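Local coordinates for hypothetical protein ST1625 (Sulfolobus tokodaii, PDB 1WY6) that is of unknown function but folds as an archaeal helical repeat protein built almost entirely of helices, at residues F69-D72 and K73-N76. Sequence-based numbering, arbitrary orientation.
Sequences FDLD and KCQN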
ATOM      1  N   PHE A  69      -3.957  13.814   2.367  1.00 13.97           N
ATOM      2  CA  PHE A  69      -4.176  13.513   0.955  1.00 15.93           C
ATOM      3  C   PHE A  69      -5.327  12.553   0.717  1.00 15.45           C
ATOM      4  O   PHE A  69      -5.801  11.885   1.635  1.00 20.64           O
ATOM      5  CB  PHE A  69      -2.908  12.890   0.355  1.00 14.53           C
ATOM      6  CG  PHE A  69      -1.663  13.716   0.546  1.00 16.38           C
ATOM      7  CD1 PHE A  69      -1.222  14.580  -0.454  1.00 13.25           C
ATOM      8  CD2 PHE A  69      -0.919  13.620   1.727  1.00 16.42           C
ATOM      9  CE1 PHE A  69      -0.061  15.335  -0.285  1.00 12.75           C
ATOM     10  CE2 PHE A  69       0.245  14.368   1.905  1.00 10.62           C
ATOM     11  CZ  PHE A  69       0.674  15.227   0.899  1.00 17.60           C
ATOM     12  N   ASP A  70      -5.778  12.496  -0.532  1.00 18.21           N
ATOM     13  CA  ASP A  70      -6.826  11.565  -0.939  1.00 16.14           C
ATOM     14  C   ASP A  70      -6.068  10.465  -1.673  1.00 13.59           C
ATOM     15  O   ASP A  70      -5.787  10.600  -2.859  1.00  9.62           O
ATOM     16  CB  ASP A  70      -7.815  12.218  -1.902  1.00 17.35           C
ATOM     17  CG  ASP A  70      -8.679  13.254  -1.230  1.00 23.10           C
ATOM     18  OD1 ASP A  70      -9.218  12.950  -0.142  1.00 20.92           O
ATOM     19  OD2 ASP A  70      -8.822  14.361  -1.795  1.00 30.75           O
ATOM     20  N   LEU A  71      -5.715   9.401  -0.957  1.00 14.28           N
ATOM     21  CA  LEU A  71      -4.972   8.294  -1.547  1.00 17.49           C
ATOM     22  C   LEU A  71      -5.734   7.606  -2.673  1.00 18.66           C
ATOM     23  O   LEU A  71      -5.125   7.057  -3.593  1.00 20.14           O
ATOM     24  CB  LEU A  71      -4.611   7.267  -0.474  1.00 16.80           C
ATOM     25  CG  LEU A  71      -3.400   7.559   0.418  1.00 21.52           C
ATOM     26  CD1 LEU A  71      -3.320   6.525   1.516  1.00 24.50           C
ATOM     27  CD2 LEU A  71      -2.129   7.536  -0.401  1.00 22.87           C
ATOM     28  N   ASP A  72      -7.061   7.649  -2.604  1.00 18.93           N
ATOM     29  CA  ASP A  72      -7.896   7.019  -3.619  1.00 22.09           C
ATOM     30  C   ASP A  72      -7.678   7.644  -4.993  1.00 20.97           C
ATOM     31  O   ASP A  72      -8.070   7.077  -6.010  1.00 23.14           O
ATOM     32  CB  ASP A  72      -9.379   7.104  -3.227  1.00 24.61           C
ATOM     33  CG  ASP A  72      -9.910   8.529  -3.224  1.00 28.98           C
ATOM     34  OD1 ASP A  72      -9.393   9.373  -2.460  1.00 38.78           O
ATOM     35  OD2 ASP A  72     -10.854   8.808  -3.992  1.00 42.16           O
ATOM     36  N   LYS A  73      -7.056   8.817  -5.028  1.00 20.35           N
ATOM     37  CA  LYS A  73      -6.790   9.470  -6.298  1.00 18.93           C
ATOM     38  C   LYS A  73      -5.503   8.942  -6.928  1.00 17.81           C
ATOM     39  O   LYS A  73      -5.240   9.167  -8.111  1.00 16.54           O
ATOM     40  CB  LYS A  73      -6.727  10.986  -6.108  1.00 19.92           C
ATOM     41  CG  LYS A  73      -8.106  11.587  -5.899  1.00 24.12           C
ATOM     42  CD  LYS A  73      -8.092  13.097  -5.865  1.00 32.25           C
ATOM     43  CE  LYS A  73      -9.503  13.605  -5.633  1.00 35.47           C
ATOM     44  NZ  LYS A  73     -10.106  12.911  -4.458  1.00 36.41           N
ATOM     45  N   CYS A  74      -4.720   8.216  -6.133  1.00 14.88           N
ATOM     46  CA  CYS A  74      -3.468   7.634  -6.604  1.00 15.38           C
ATOM     47  C   CYS A  74      -3.741   6.360  -7.400  1.00 14.25           C
ATOM     48  O   CYS A  74      -4.572   5.539  -7.008  1.00 19.22           O
ATOM     49  CB  CYS A  74      -2.547   7.311  -5.422  1.00 12.60           C
ATOM     50  SG  CYS A  74      -1.947   8.756  -4.483  1.00 16.82           S
ATOM     51  N   GLN A  75      -3.030   6.205  -8.516  1.00 15.21           N
ATOM     52  CA  GLN A  75      -3.185   5.045  -9.393  1.00 16.50           C
ATOM     53  C   GLN A  75      -2.075   4.013  -9.176  1.00 16.56           C
ATOM     54  O   GLN A  75      -2.126   2.908  -9.724  1.00 15.34           O
ATOM     55  CB  GLN A  75      -3.168   5.499 -10.858  1.00 17.77           C
ATOM     56  CG  GLN A  75      -4.125   6.638 -11.157  1.00 22.19           C
ATOM     57  CD  GLN A  75      -5.578   6.231 -11.034  1.00 27.85           C
ATOM     58  OE1 GLN A  75      -6.445   7.065 -10.772  1.00 42.08           O
ATOM     59  NE2 GLN A  75      -5.856   4.950 -11.237  1.00 26.20           N
ATOM     60  N   ASN A  76      -1.079   4.383  -8.378  1.00 15.53           N
ATOM     61  CA  ASN A  76       0.065   3.517  -8.088  1.00 17.37           C
ATOM     62  C   ASN A  76       0.059   2.934  -6.675  1.00 16.15           C
ATOM     63  O   ASN A  76       1.125   2.688  -6.103  1.00 17.23           O
ATOM     64  CB  ASN A  76       1.375   4.294  -8.296  1.00 16.45           C
ATOM     65  CG  ASN A  76       1.466   5.558  -7.426  1.00 17.67           C
ATOM     66  OD1 ASN A  76       2.515   6.201  -7.358  1.00 17.73           O
ATOM     67  ND2 ASN A  76       0.367   5.917  -6.771  1.00 13.48           N
TER
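D70 and K73 clasp each other twice, backbone to backbone and side chain to side chain, across a short 3-10 helix, 71-73, in the loop that links helix 55-65 to helix 78-86. The two successive i to i+3 bonds that make it are K73 N to D70 O (3.1 Å) and C74 N to L71 O (2.8 Å). Beyond the first of these bonds the two side chains lie side by side, pointing the same way. Aspartate at 70 offers an anion within reach of a lysine three residues on, and lysine suits its place because its long chain lies extended past the CB of D70 and then bends at the last torsion (chi4 51°), which carries the ammonium back to the carboxylate. The resulting salt bridge, NZ to OD2 at 3.3 Å, is weak as a hydrogen bond; the other oxygen, OD1, has a long, weak ion pair with K39. D72 also lies beside K73, but its OD1 stays 4.1 Å from NZ, so it probably adds only a diffuse attraction on this solvent-facing side. The branched, apolar end of L71 suits the face against helix 44-52, where it packs on L50. C74, buried, supplies the thiol for a disulfide to C47 of that same helix, which ties the turn covalently to its neighbour. With SG beside its own backbone N (chi1 -66°), the sulfur sits 4.3 Å from CD2 of L71.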